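Local coordinates for vacuolar-sorting protein BRO1 (Saccharomyces cerevisiae, PDB 1ZB1) that helps sort cargo proteins into the intralumenal vesicles of multivesicular bodies and recruits the deubiquitinase DOA4 to endosomes, at residues A[158-163]-A[344-349]; A[150-155]-A[187-192]; A[259-264]-A[307-312]. All blocks are in the same frame, centred on the assembly; numbering follows the deposited sequence.

Contact 1. Residues A[158-163]-A[344-349]; sequences CFEYLS and IKSPTW
Trp349 drives the edge of its indole into the face of Tyr161, and this pair forms the tight half of the contact. The indole CD1 sits over the centre of the phenol ring, 3.3 Å above its plane and only 3.5 Å from Tyr161 CD2. With the planes turned 54° apart, the pair is a tilted edge-to-face stack, its centroids 4.4 Å apart. Both residues have CG anti to the backbone N (chi1 -180° in Tyr161, 159° in Trp349), which swings both rings to where they meet. Farther along the indole, Cys158 SG rests 3.8 Å from Trp349 CE3 in an oblique sulfur-aromatic contact; a small, polarisable thiol suits a buried spot beside a wide ring.

The indole stands at a junction of the Bro1 fold. Trp349 opens helix 349-371, the last helix seen in this Bro1-domain chain, and Thr348 is its N-cap, its OG1 accepting from Lys351 N. The incoming loop is tied to helix 146-165 by Ser157 OG and Pro347 O.

Toward the solvent side the packing slackens. A water lies 2.9 Å from Tyr161 OH and receives a weak bond from the indole NE1, whose edge it meets in plane. On another flank, the extended Glu160 brings OE1 no closer than 3.9 Å to Ser346 OG, too far for a hydrogen bond, while OE2 has a long, weak ion pair with Arg180.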
ATOM      1  N   CYS A 158      -6.401  -2.829   3.414  1.00 17.91           N
ATOM      2  CA  CYS A 158      -7.441  -2.844   2.386  1.00 17.68           C
ATOM      3  C   CYS A 158      -7.090  -3.720   1.174  1.00 16.94           C
ATOM      4  O   CYS A 158      -7.927  -4.498   0.705  1.00 14.00           O
ATOM      5  CB  CYS A 158      -7.744  -1.415   1.915  1.00 19.16           C
ATOM      6  SG  CYS A 158      -8.467  -0.346   3.195  1.00 18.39           S
ATOM      7  N   PHE A 159      -5.871  -3.588   0.656  1.00 16.11           N
ATOM      8  CA  PHE A 159      -5.450  -4.397  -0.495  1.00 15.91           C
ATOM      9  C   PHE A 159      -5.382  -5.884  -0.155  1.00 18.63           C
ATOM     10  O   PHE A 159      -5.661  -6.742  -0.999  1.00 17.56           O
ATOM     11  CB  PHE A 159      -4.088  -3.934  -1.014  1.00 16.34           C
ATOM     12  CG  PHE A 159      -4.148  -2.668  -1.825  1.00 15.14           C
ATOM     13  CD1 PHE A 159      -5.005  -2.575  -2.926  1.00 10.55           C
ATOM     14  CD2 PHE A 159      -3.326  -1.585  -1.516  1.00 14.12           C
ATOM     15  CE1 PHE A 159      -5.041  -1.425  -3.714  1.00 15.13           C
ATOM     16  CE2 PHE A 159      -3.353  -0.425  -2.301  1.00 15.24           C
ATOM     17  CZ  PHE A 159      -4.216  -0.348  -3.405  1.00 13.01           C
ATOM     18  N   GLU A 160      -5.003  -6.178   1.082  1.00 18.14           N
ATOM     19  CA  GLU A 160      -4.909  -7.551   1.556  1.00 22.21           C
ATOM     20  C   GLU A 160      -6.298  -8.193   1.567  1.00 20.62           C
ATOM     21  O   GLU A 160      -6.473  -9.319   1.100  1.00 19.77           O
ATOM     22  CB  GLU A 160      -4.304  -7.567   2.966  1.00 27.10           C
ATOM     23  CG  GLU A 160      -4.265  -8.936   3.622  1.00 35.77           C
ATOM     24  CD  GLU A 160      -3.547  -8.908   4.959  1.00 41.23           C
ATOM     25  OE1 GLU A 160      -4.027  -8.218   5.886  1.00 46.15           O
ATOM     26  OE2 GLU A 160      -2.497  -9.575   5.076  1.00 45.47           O
ATOM     27  N   TYR A 161      -7.280  -7.471   2.097  1.00 18.48           N
ATOM     28  CA  TYR A 161      -8.659  -7.964   2.158  1.00 18.14           C
ATOM     29  C   TYR A 161      -9.190  -8.211   0.751  1.00 17.57           C
ATOM     30  O   TYR A 161      -9.892  -9.196   0.499  1.00 17.28           O
ATOM     31  CB  TYR A 161      -9.557  -6.948   2.869  1.00 18.09           C
ATOM     32  CG  TYR A 161     -11.005  -7.384   2.988  1.00 20.35           C
ATOM     33  CD1 TYR A 161     -11.447  -8.104   4.099  1.00 19.26           C
ATOM     34  CD2 TYR A 161     -11.930  -7.082   1.986  1.00 19.55           C
ATOM     35  CE1 TYR A 161     -12.775  -8.508   4.212  1.00 21.60           C
ATOM     36  CE2 TYR A 161     -13.260  -7.485   2.085  1.00 19.58           C
ATOM     37  CZ  TYR A 161     -13.675  -8.197   3.206  1.00 23.19           C
ATOM     38  OH  TYR A 161     -14.993  -8.579   3.330  1.00 25.92           O
ATOM     39  N   LEU A 162      -8.866  -7.304  -0.163  1.00 17.31           N
ATOM     40  CA  LEU A 162      -9.288  -7.439  -1.550  1.00 17.69           C
ATOM     41  C   LEU A 162      -8.709  -8.712  -2.195  1.00 18.94           C
ATOM     42  O   LEU A 162      -9.423  -9.455  -2.878  1.00 18.78           O
ATOM     43  CB  LEU A 162      -8.834  -6.212  -2.353  1.00 17.03           C
ATOM     44  CG  LEU A 162      -9.644  -4.920  -2.150  1.00 16.94           C
ATOM     45  CD1 LEU A 162      -8.894  -3.753  -2.777  1.00 16.79           C
ATOM     46  CD2 LEU A 162     -11.033  -5.059  -2.782  1.00 14.38           C
ATOM     47  N   SER A 163      -7.423  -8.965  -1.982  1.00 19.88           N
ATOM     48  CA  SER A 163      -6.800 -10.140  -2.591  1.00 23.47           C
ATOM     49  C   SER A 163      -7.342 -11.446  -2.031  1.00 24.41           C
ATOM     50  O   SER A 163      -7.421 -12.445  -2.743  1.00 22.73           O
ATOM     51  CB  SER A 163      -5.279 -10.108  -2.415  1.00 24.23           C
ATOM     52  OG  SER A 163      -4.919 -10.344  -1.069  1.00 32.42           O
ATOM     53  N   ILE A 344       5.295  -3.110  11.416  1.00 29.50           N
ATOM     54  CA  ILE A 344       3.948  -2.775  10.973  1.00 31.05           C
ATOM     55  C   ILE A 344       2.892  -3.826  11.306  1.00 32.55           C
ATOM     56  O   ILE A 344       2.944  -4.958  10.824  1.00 34.58           O
ATOM     57  CB  ILE A 344       3.925  -2.484   9.438  1.00 31.00           C
ATOM     58  CG1 ILE A 344       4.607  -1.144   9.145  1.00 31.64           C
ATOM     59  CG2 ILE A 344       2.489  -2.413   8.926  1.00 27.26           C
ATOM     60  CD1 ILE A 344       6.041  -1.078   9.534  1.00 35.24           C
ATOM     61  N   LYS A 345       1.936  -3.432  12.136  1.00 34.29           N
ATOM     62  CA  LYS A 345       0.844  -4.311  12.535  1.00 36.71           C
ATOM     63  C   LYS A 345      -0.422  -3.797  11.859  1.00 35.18           C
ATOM     64  O   LYS A 345      -0.961  -2.761  12.247  1.00 35.94           O
ATOM     65  CB  LYS A 345       0.669  -4.283  14.056  1.00 40.54           C
ATOM     66  CG  LYS A 345       1.899  -4.724  14.840  1.00 44.59           C
ATOM     67  CD  LYS A 345       1.654  -4.640  16.342  1.00 47.76           C
ATOM     68  CE  LYS A 345       2.879  -5.073  17.139  1.00 49.26           C
ATOM     69  NZ  LYS A 345       2.621  -5.039  18.609  1.00 49.94           N
ATOM     70  N   SER A 346      -0.895  -4.519  10.852  1.00 34.22           N
ATOM     71  CA  SER A 346      -2.081  -4.089  10.126  1.00 34.28           C
ATOM     72  C   SER A 346      -3.388  -4.491  10.793  1.00 32.82           C
ATOM     73  O   SER A 346      -3.554  -5.628  11.238  1.00 30.35           O
ATOM     74  CB  SER A 346      -2.064  -4.639   8.700  1.00 35.08           C
ATOM     75  OG  SER A 346      -2.389  -6.019   8.686  1.00 40.16           O
ATOM     76  N   PRO A 347      -4.336  -3.549  10.872  1.00 31.23           N
ATOM     77  CA  PRO A 347      -5.642  -3.801  11.479  1.00 31.54           C
ATOM     78  C   PRO A 347      -6.474  -4.530  10.429  1.00 30.25           C
ATOM     79  O   PRO A 347      -6.064  -4.622   9.275  1.00 30.12           O
ATOM     80  CB  PRO A 347      -6.151  -2.397  11.759  1.00 31.93           C
ATOM     81  CG  PRO A 347      -5.650  -1.646  10.569  1.00 32.18           C
ATOM     82  CD  PRO A 347      -4.228  -2.148  10.426  1.00 32.33           C
ATOM     83  N   THR A 348      -7.625  -5.069  10.806  1.00 30.19           N
ATOM     84  CA  THR A 348      -8.445  -5.756   9.808  1.00 30.77           C
ATOM     85  C   THR A 348      -9.259  -4.717   9.039  1.00 27.83           C
ATOM     86  O   THR A 348      -9.503  -3.625   9.550  1.00 24.64           O
ATOM     87  CB  THR A 348      -9.423  -6.752  10.461  1.00 33.70           C
ATOM     88  OG1 THR A 348     -10.215  -6.069  11.439  1.00 41.11           O
ATOM     89  CG2 THR A 348      -8.664  -7.901  11.121  1.00 32.94           C
ATOM     90  N   TRP A 349      -9.650  -5.042   7.807  1.00 25.81           N
ATOM     91  CA  TRP A 349     -10.475  -4.133   7.007  1.00 25.21           C
ATOM     92  C   TRP A 349     -11.765  -3.942   7.793  1.00 25.42           C
ATOM     93  O   TRP A 349     -12.325  -2.848   7.837  1.00 24.83           O
ATOM     94  CB  TRP A 349     -10.794  -4.739   5.627  1.00 22.29           C
ATOM     95  CG  TRP A 349     -12.025  -4.145   4.935  1.00 19.57           C
ATOM     96  CD1 TRP A 349     -13.104  -4.836   4.451  1.00 18.33           C
ATOM     97  CD2 TRP A 349     -12.295  -2.755   4.673  1.00 18.66           C
ATOM     98  NE1 TRP A 349     -14.031  -3.966   3.910  1.00 15.38           N
ATOM     99  CE2 TRP A 349     -13.559  -2.685   4.032  1.00 18.05           C
ATOM    100  CE3 TRP A 349     -11.596  -1.560   4.920  1.00 18.54           C
ATOM    101  CZ2 TRP A 349     -14.137  -1.471   3.635  1.00 16.83           C
ATOM    102  CZ3 TRP A 349     -12.176  -0.348   4.523  1.00 15.57           C
ATOM    103  CH2 TRP A 349     -13.432  -0.317   3.890  1.00 17.65           C
TER
HETATM  104  O   HOH W   1     -16.568  -6.138   3.215  1.00 20.03           O

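Contact 2. Residues A[150-155]-A[187-192]; sequences ANLTKA and HAEAQE
Leu152 meets Ala190 where two nearly antiparallel helices, 146-165 and 176-198, pack in the helical solenoid of the Bro1 domain, which belongs to the TPR-like clan. The short segments approach to 8.5 Å between axes, at an angle of 161° between their directions. Such closeness suits alanine: a single methyl at Ala190 lets Leu152 CB come to 4.0 Å of Ala190 CB.

Leu152 divides its branches. With CG anti to its carbonyl carbon (chi1 -76°), CD1 rests against the facing helix, 4.0 Å from both Ala190 N and Glu189 CB. CD2 comes 3.8 Å from Glu189 OE1, a van der Waals contact, and the extended glutamate chain crosses the leucine at about a right angle. A buried carboxylate needs polar partners, and Glu189 OE2 has one in the backbone N of Phe11, which links this helix to the N-terminal part of the chain.

One residue on, Thr153 turns its hydroxyl back to Ile149 O, one helical turn earlier. This intrahelical bond satisfies the buried oxygen and lets a threonine sit in apolar surroundings, with Thr153 OG1 4.1 Å from the methyl carbon CB of Ala190.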
ATOM      1  N   ALA A 150       0.766   5.396   9.461  1.00 18.38           N
ATOM      2  CA  ALA A 150      -0.563   4.913   9.828  1.00 19.68           C
ATOM      3  C   ALA A 150      -1.475   4.730   8.611  1.00 18.62           C
ATOM      4  O   ALA A 150      -2.243   3.773   8.544  1.00 17.76           O
ATOM      5  CB  ALA A 150      -1.205   5.876  10.822  1.00 19.20           C
ATOM      6  N   ASN A 151      -1.395   5.651   7.656  1.00 18.94           N
ATOM      7  CA  ASN A 151      -2.227   5.563   6.462  1.00 20.80           C
ATOM      8  C   ASN A 151      -1.747   4.492   5.476  1.00 18.82           C
ATOM      9  O   ASN A 151      -2.559   3.835   4.826  1.00 21.21           O
ATOM     10  CB  ASN A 151      -2.333   6.941   5.795  1.00 19.80           C
ATOM     11  CG  ASN A 151      -3.414   7.810   6.439  1.00 24.44           C
ATOM     12  OD1 ASN A 151      -4.608   7.578   6.240  1.00 22.99           O
ATOM     13  ND2 ASN A 151      -2.997   8.797   7.231  1.00 22.08           N
ATOM     14  N   LEU A 152      -0.437   4.305   5.364  1.00 19.01           N
ATOM     15  CA  LEU A 152       0.085   3.260   4.480  1.00 19.10           C
ATOM     16  C   LEU A 152      -0.267   1.897   5.081  1.00 19.29           C
ATOM     17  O   LEU A 152      -0.487   0.920   4.362  1.00 17.94           O
ATOM     18  CB  LEU A 152       1.602   3.392   4.324  1.00 20.51           C
ATOM     19  CG  LEU A 152       2.080   4.520   3.398  1.00 23.76           C
ATOM     20  CD1 LEU A 152       3.582   4.700   3.536  1.00 22.81           C
ATOM     21  CD2 LEU A 152       1.717   4.188   1.949  1.00 24.81           C
ATOM     22  N   THR A 153      -0.325   1.839   6.408  1.00 18.43           N
ATOM     23  CA  THR A 153      -0.667   0.604   7.096  1.00 18.79           C
ATOM     24  C   THR A 153      -2.115   0.236   6.770  1.00 19.78           C
ATOM     25  O   THR A 153      -2.423  -0.933   6.514  1.00 20.69           O
ATOM     26  CB  THR A 153      -0.481   0.755   8.634  1.00 19.95           C
ATOM     27  OG1 THR A 153       0.917   0.902   8.924  1.00 19.93           O
ATOM     28  CG2 THR A 153      -1.020  -0.469   9.375  1.00 20.34           C
ATOM     29  N   LYS A 154      -3.002   1.229   6.761  1.00 17.47           N
ATOM     30  CA  LYS A 154      -4.399   0.957   6.432  1.00 19.04           C
ATOM     31  C   LYS A 154      -4.538   0.554   4.960  1.00 18.29           C
ATOM     32  O   LYS A 154      -5.336  -0.330   4.623  1.00 18.33           O
ATOM     33  CB  LYS A 154      -5.279   2.177   6.747  1.00 19.01           C
ATOM     34  CG  LYS A 154      -5.492   2.397   8.239  1.00 20.78           C
ATOM     35  CD  LYS A 154      -6.327   3.631   8.518  1.00 23.80           C
ATOM     36  CE  LYS A 154      -6.588   3.796  10.003  1.00 28.68           C
ATOM     37  NZ  LYS A 154      -7.345   5.053  10.291  1.00 29.31           N
ATOM     38  N   ALA A 155      -3.767   1.186   4.080  1.00 17.22           N
ATOM     39  CA  ALA A 155      -3.830   0.832   2.658  1.00 16.53           C
ATOM     40  C   ALA A 155      -3.487  -0.650   2.533  1.00 17.96           C
ATOM     41  O   ALA A 155      -4.169  -1.398   1.834  1.00 16.22           O
ATOM     42  CB  ALA A 155      -2.844   1.677   1.845  1.00 13.55           C
ATOM     43  N   HIS A 187       3.008  -2.263   2.571  1.00 17.15           N
ATOM     44  CA  HIS A 187       3.646  -2.760   3.785  1.00 19.42           C
ATOM     45  C   HIS A 187       5.132  -2.370   3.767  1.00 19.19           C
ATOM     46  O   HIS A 187       5.667  -1.848   4.754  1.00 20.71           O
ATOM     47  CB  HIS A 187       3.502  -4.285   3.870  1.00 20.41           C
ATOM     48  CG  HIS A 187       3.992  -4.871   5.159  1.00 21.39           C
ATOM     49  ND1 HIS A 187       3.978  -6.226   5.412  1.00 21.56           N
ATOM     50  CD2 HIS A 187       4.513  -4.286   6.264  1.00 22.56           C
ATOM     51  CE1 HIS A 187       4.472  -6.451   6.616  1.00 22.73           C
ATOM     52  NE2 HIS A 187       4.805  -5.292   7.154  1.00 24.31           N
ATOM     53  N   ALA A 188       5.792  -2.613   2.640  1.00 18.19           N
ATOM     54  CA  ALA A 188       7.206  -2.279   2.509  1.00 18.93           C
ATOM     55  C   ALA A 188       7.457  -0.791   2.748  1.00 18.63           C
ATOM     56  O   ALA A 188       8.390  -0.429   3.464  1.00 20.05           O
ATOM     57  CB  ALA A 188       7.725  -2.684   1.122  1.00 16.30           C
ATOM     58  N   GLU A 189       6.626   0.066   2.154  1.00 17.56           N
ATOM     59  CA  GLU A 189       6.790   1.511   2.308  1.00 19.52           C
ATOM     60  C   GLU A 189       6.534   1.966   3.742  1.00 18.83           C
ATOM     61  O   GLU A 189       7.217   2.864   4.243  1.00 17.09           O
ATOM     62  CB  GLU A 189       5.874   2.276   1.345  1.00 18.86           C
ATOM     63  CG  GLU A 189       6.211   2.062  -0.129  1.00 20.90           C
ATOM     64  CD  GLU A 189       5.388   2.933  -1.059  1.00 20.87           C
ATOM     65  OE1 GLU A 189       4.246   3.284  -0.694  1.00 22.74           O
ATOM     66  OE2 GLU A 189       5.874   3.258  -2.166  1.00 21.80           O
ATOM     67  N   ALA A 190       5.553   1.356   4.402  1.00 18.61           N
ATOM     68  CA  ALA A 190       5.258   1.716   5.786  1.00 18.26           C
ATOM     69  C   ALA A 190       6.486   1.417   6.660  1.00 20.22           C
ATOM     70  O   ALA A 190       6.908   2.255   7.461  1.00 20.05           O
ATOM     71  CB  ALA A 190       4.041   0.935   6.288  1.00 18.75           C
ATOM     72  N   GLN A 191       7.052   0.224   6.497  1.00 19.98           N
ATOM     73  CA  GLN A 191       8.241  -0.197   7.249  1.00 22.03           C
ATOM     74  C   GLN A 191       9.396   0.759   6.939  1.00 23.49           C
ATOM     75  O   GLN A 191      10.109   1.207   7.838  1.00 24.40           O
ATOM     76  CB  GLN A 191       8.635  -1.629   6.857  1.00 21.70           C
ATOM     77  CG  GLN A 191       9.915  -2.183   7.520  1.00 21.91           C
ATOM     78  CD  GLN A 191       9.757  -2.426   9.017  1.00 26.70           C
ATOM     79  OE1 GLN A 191       8.647  -2.616   9.508  1.00 28.96           O
ATOM     80  NE2 GLN A 191      10.876  -2.438   9.744  1.00 24.19           N
ATOM     81  N   GLU A 192       9.571   1.071   5.659  1.00 22.87           N
ATOM     82  CA  GLU A 192      10.632   1.977   5.235  1.00 22.43           C
ATOM     83  C   GLU A 192      10.519   3.339   5.928  1.00 21.74           C
ATOM     84  O   GLU A 192      11.517   3.881   6.412  1.00 21.78           O
ATOM     85  CB  GLU A 192      10.593   2.147   3.713  1.00 21.99           C
ATOM     86  CG  GLU A 192      11.484   3.255   3.184  1.00 20.99           C
ATOM     87  CD  GLU A 192      11.496   3.320   1.666  1.00 23.13           C
ATOM     88  OE1 GLU A 192      10.457   3.022   1.038  1.00 20.31           O
ATOM     89  OE2 GLU A 192      12.543   3.690   1.101  1.00 23.00           O
TER

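Contact 3. Residues A[259-264]-A[307-312]; sequences SAYYHG and KETLEK
The shortest side-chain polar bond here, 2.8 Å from Lys307 NZ to Glu311 OE1, is a salt bridge within one helix, set apart from the faces where Tyr261 meets Thr309 and Leu310. It spans one turn, from residue i to i+4, and the ammonium approaches OE1 from above the carboxylate plane, 40° out of it. Two oppositely charged long chains suit this partly exposed flank.

The contact between the helices is made mostly of carbon atoms, with the phenol oxygen touching a methyl, and Tyr261 supplies all of one side. Its CG is anti to the backbone N (chi1 167°), and the ring extends from helix 242-269 across to helix 303-322. Near the root of the ring, Leu310 CD2 touches Tyr261 CD1 at 3.3 Å, closer than carbons usually pack, and also reaches CG, CE1 and CB. The leucine does not aim at the tyrosine from its backbone; it is the CD2 branch at the end of the side chain that closes the distance, meeting the ring obliquely.

At the far end of the ring, Tyr261 OH lies 3.6 Å from Thr309 CG2. Threonine suits this partly exposed spot: its hydroxyl bonds to Gly305 O one turn back, while its other branch, CG2, is offered to the phenol. A branched beta carbon thus serves its own helix with one arm and the neighbour with the other.

Further aromatic packing holds the tyrosine: Phe306 pairs with it edge-to-face, and on its own helix Tyr261 CD2 stands 3.7 Å above the plane of the Tyr262 ring, offset from its centre. Helix 275-290, which comes between these two helices in sequence, contributes Ser283, touching both Tyr261 and Leu310, so three successive helices of the Bro1 domain meet here, while helix 208-230 packs against Ser259, Tyr262 and His263.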
ATOM      1  N   SER A 259      21.501  -2.305   6.654  1.00 30.41           N
ATOM      2  CA  SER A 259      21.386  -3.252   7.757  1.00 31.54           C
ATOM      3  C   SER A 259      22.760  -3.768   8.190  1.00 32.15           C
ATOM      4  O   SER A 259      23.076  -3.808   9.381  1.00 32.71           O
ATOM      5  CB  SER A 259      20.508  -4.430   7.337  1.00 30.68           C
ATOM      6  OG  SER A 259      20.362  -5.346   8.400  1.00 34.18           O
ATOM      7  N   ALA A 260      23.567  -4.172   7.214  1.00 30.71           N
ATOM      8  CA  ALA A 260      24.907  -4.683   7.481  1.00 30.88           C
ATOM      9  C   ALA A 260      25.777  -3.594   8.100  1.00 30.28           C
ATOM     10  O   ALA A 260      26.553  -3.854   9.017  1.00 32.37           O
ATOM     11  CB  ALA A 260      25.539  -5.190   6.188  1.00 30.82           C
ATOM     12  N   TYR A 261      25.646  -2.375   7.588  1.00 29.38           N
ATOM     13  CA  TYR A 261      26.408  -1.243   8.097  1.00 30.26           C
ATOM     14  C   TYR A 261      26.158  -1.046   9.591  1.00 31.96           C
ATOM     15  O   TYR A 261      27.095  -1.023  10.393  1.00 31.24           O
ATOM     16  CB  TYR A 261      26.025   0.027   7.332  1.00 28.81           C
ATOM     17  CG  TYR A 261      26.515   1.326   7.952  1.00 29.52           C
ATOM     18  CD1 TYR A 261      27.875   1.553   8.181  1.00 28.98           C
ATOM     19  CD2 TYR A 261      25.618   2.334   8.292  1.00 28.31           C
ATOM     20  CE1 TYR A 261      28.322   2.753   8.730  1.00 27.89           C
ATOM     21  CE2 TYR A 261      26.051   3.533   8.839  1.00 28.54           C
ATOM     22  CZ  TYR A 261      27.404   3.738   9.056  1.00 29.88           C
ATOM     23  OH  TYR A 261      27.830   4.926   9.596  1.00 28.52           O
ATOM     24  N   TYR A 262      24.891  -0.913   9.971  1.00 31.85           N
ATOM     25  CA  TYR A 262      24.571  -0.699  11.375  1.00 32.20           C
ATOM     26  C   TYR A 262      24.957  -1.870  12.271  1.00 32.84           C
ATOM     27  O   TYR A 262      25.360  -1.661  13.413  1.00 34.12           O
ATOM     28  CB  TYR A 262      23.095  -0.334  11.526  1.00 29.46           C
ATOM     29  CG  TYR A 262      22.857   1.128  11.236  1.00 29.38           C
ATOM     30  CD1 TYR A 262      23.188   2.104  12.175  1.00 28.09           C
ATOM     31  CD2 TYR A 262      22.370   1.545   9.996  1.00 26.91           C
ATOM     32  CE1 TYR A 262      23.042   3.455  11.890  1.00 28.29           C
ATOM     33  CE2 TYR A 262      22.223   2.891   9.700  1.00 24.78           C
ATOM     34  CZ  TYR A 262      22.561   3.841  10.649  1.00 27.57           C
ATOM     35  OH  TYR A 262      22.423   5.174  10.359  1.00 28.36           O
ATOM     36  N   HIS A 263      24.859  -3.094  11.763  1.00 33.08           N
ATOM     37  CA  HIS A 263      25.246  -4.246  12.564  1.00 35.77           C
ATOM     38  C   HIS A 263      26.760  -4.180  12.776  1.00 36.28           C
ATOM     39  O   HIS A 263      27.282  -4.639  13.798  1.00 36.46           O
ATOM     40  CB  HIS A 263      24.865  -5.552  11.863  1.00 36.68           C
ATOM     41  CG  HIS A 263      25.241  -6.779  12.633  1.00 39.50           C
ATOM     42  ND1 HIS A 263      26.332  -7.558  12.308  1.00 41.06           N
ATOM     43  CD2 HIS A 263      24.687  -7.349  13.729  1.00 40.46           C
ATOM     44  CE1 HIS A 263      26.432  -8.554  13.171  1.00 41.45           C
ATOM     45  NE2 HIS A 263      25.446  -8.449  14.045  1.00 41.07           N
ATOM     46  N   GLY A 264      27.455  -3.599  11.803  1.00 35.58           N
ATOM     47  CA  GLY A 264      28.898  -3.461  11.896  1.00 34.54           C
ATOM     48  C   GLY A 264      29.260  -2.446  12.963  1.00 34.49           C
ATOM     49  O   GLY A 264      30.179  -2.670  13.749  1.00 33.34           O
ATOM     50  N   LYS A 307      28.651   5.926   0.287  1.00 38.73           N
ATOM     51  CA  LYS A 307      29.784   5.101  -0.123  1.00 40.16           C
ATOM     52  C   LYS A 307      31.023   5.592   0.616  1.00 39.82           C
ATOM     53  O   LYS A 307      31.847   4.793   1.059  1.00 38.60           O
ATOM     54  CB  LYS A 307      30.007   5.204  -1.636  1.00 41.52           C
ATOM     55  CG  LYS A 307      31.182   4.386  -2.164  1.00 43.47           C
ATOM     56  CD  LYS A 307      31.229   4.438  -3.691  1.00 47.24           C
ATOM     57  CE  LYS A 307      32.381   3.623  -4.271  1.00 48.97           C
ATOM     58  NZ  LYS A 307      33.709   4.258  -4.029  1.00 51.33           N
ATOM     59  N   GLU A 308      31.142   6.910   0.749  1.00 40.59           N
ATOM     60  CA  GLU A 308      32.274   7.514   1.441  1.00 42.36           C
ATOM     61  C   GLU A 308      32.237   7.194   2.929  1.00 42.09           C
ATOM     62  O   GLU A 308      33.268   6.912   3.539  1.00 40.64           O
ATOM     63  CB  GLU A 308      32.273   9.032   1.251  1.00 44.95           C
ATOM     64  CG  GLU A 308      32.658   9.481  -0.145  1.00 50.01           C
ATOM     65  CD  GLU A 308      32.823  10.984  -0.244  1.00 53.05           C
ATOM     66  OE1 GLU A 308      33.618  11.547   0.544  1.00 54.44           O
ATOM     67  OE2 GLU A 308      32.161  11.602  -1.107  1.00 54.67           O
ATOM     68  N   THR A 309      31.044   7.246   3.510  1.00 42.16           N
ATOM     69  CA  THR A 309      30.875   6.954   4.926  1.00 42.29           C
ATOM     70  C   THR A 309      31.352   5.538   5.242  1.00 42.77           C
ATOM     71  O   THR A 309      32.016   5.316   6.255  1.00 44.24           O
ATOM     72  CB  THR A 309      29.401   7.107   5.349  1.00 42.14           C
ATOM     73  OG1 THR A 309      29.001   8.472   5.185  1.00 41.96           O
ATOM     74  CG2 THR A 309      29.216   6.701   6.805  1.00 42.34           C
ATOM     75  N   LEU A 310      31.023   4.586   4.371  1.00 41.08           N
ATOM     76  CA  LEU A 310      31.431   3.200   4.571  1.00 41.01           C
ATOM     77  C   LEU A 310      32.936   3.029   4.456  1.00 41.34           C
ATOM     78  O   LEU A 310      33.568   2.444   5.332  1.00 41.03           O
ATOM     79  CB  LEU A 310      30.758   2.274   3.554  1.00 40.89           C
ATOM     80  CG  LEU A 310      29.268   1.980   3.712  1.00 41.99           C
ATOM     81  CD1 LEU A 310      28.834   0.981   2.650  1.00 40.79           C
ATOM     82  CD2 LEU A 310      28.999   1.420   5.097  1.00 42.45           C
ATOM     83  N   GLU A 311      33.506   3.525   3.363  1.00 41.86           N
ATOM     84  CA  GLU A 311      34.940   3.409   3.145  1.00 42.62           C
ATOM     85  C   GLU A 311      35.708   4.055   4.287  1.00 42.16           C
ATOM     86  O   GLU A 311      36.680   3.495   4.790  1.00 42.00           O
ATOM     87  CB  GLU A 311      35.330   4.055   1.811  1.00 43.31           C
ATOM     88  CG  GLU A 311      34.871   3.255   0.599  1.00 45.24           C
ATOM     89  CD  GLU A 311      35.288   3.879  -0.724  1.00 45.76           C
ATOM     90  OE1 GLU A 311      35.066   3.234  -1.771  1.00 46.98           O
ATOM     91  OE2 GLU A 311      35.831   5.006  -0.715  1.00 43.23           O
ATOM     92  N   LYS A 312      35.255   5.233   4.696  1.00 42.55           N
ATOM     93  CA  LYS A 312      35.883   5.966   5.781  1.00 44.93           C
ATOM     94  C   LYS A 312      35.951   5.088   7.033  1.00 45.49           C
ATOM     95  O   LYS A 312      37.013   4.934   7.640  1.00 46.23           O
ATOM     96  CB  LYS A 312      35.079   7.236   6.058  1.00 46.20           C
ATOM     97  CG  LYS A 312      35.872   8.362   6.698  1.00 49.10           C
ATOM     98  CD  LYS A 312      35.217   9.705   6.401  1.00 50.69           C
ATOM     99  CE  LYS A 312      35.105   9.934   4.893  1.00 51.40           C
ATOM    100  NZ  LYS A 312      34.492  11.247   4.539  1.00 51.48           N
TER

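Contacts 1 and 2 share helix 146-165 and touch: Ile344 of the loop in contact 1 packs on Thr153, Ala190 and Gln191 of contact 2, and the centres of the two contacts lie about 10 Å apart. Contact 2 is wholly buried near the middle of the chain, where an alanine methyl facing a leucine permits close helix packing. Contact 1, partly buried, joins a helix to a loop and the start of the last helix, and uses aromatic rings, a thiol and water. Contact 3, about 35 Å from contact 1 between centres, lies far out along the elongated domain; there a single tyrosine bridges helices 242-269 and 303-322, with charged residues on the outer flank.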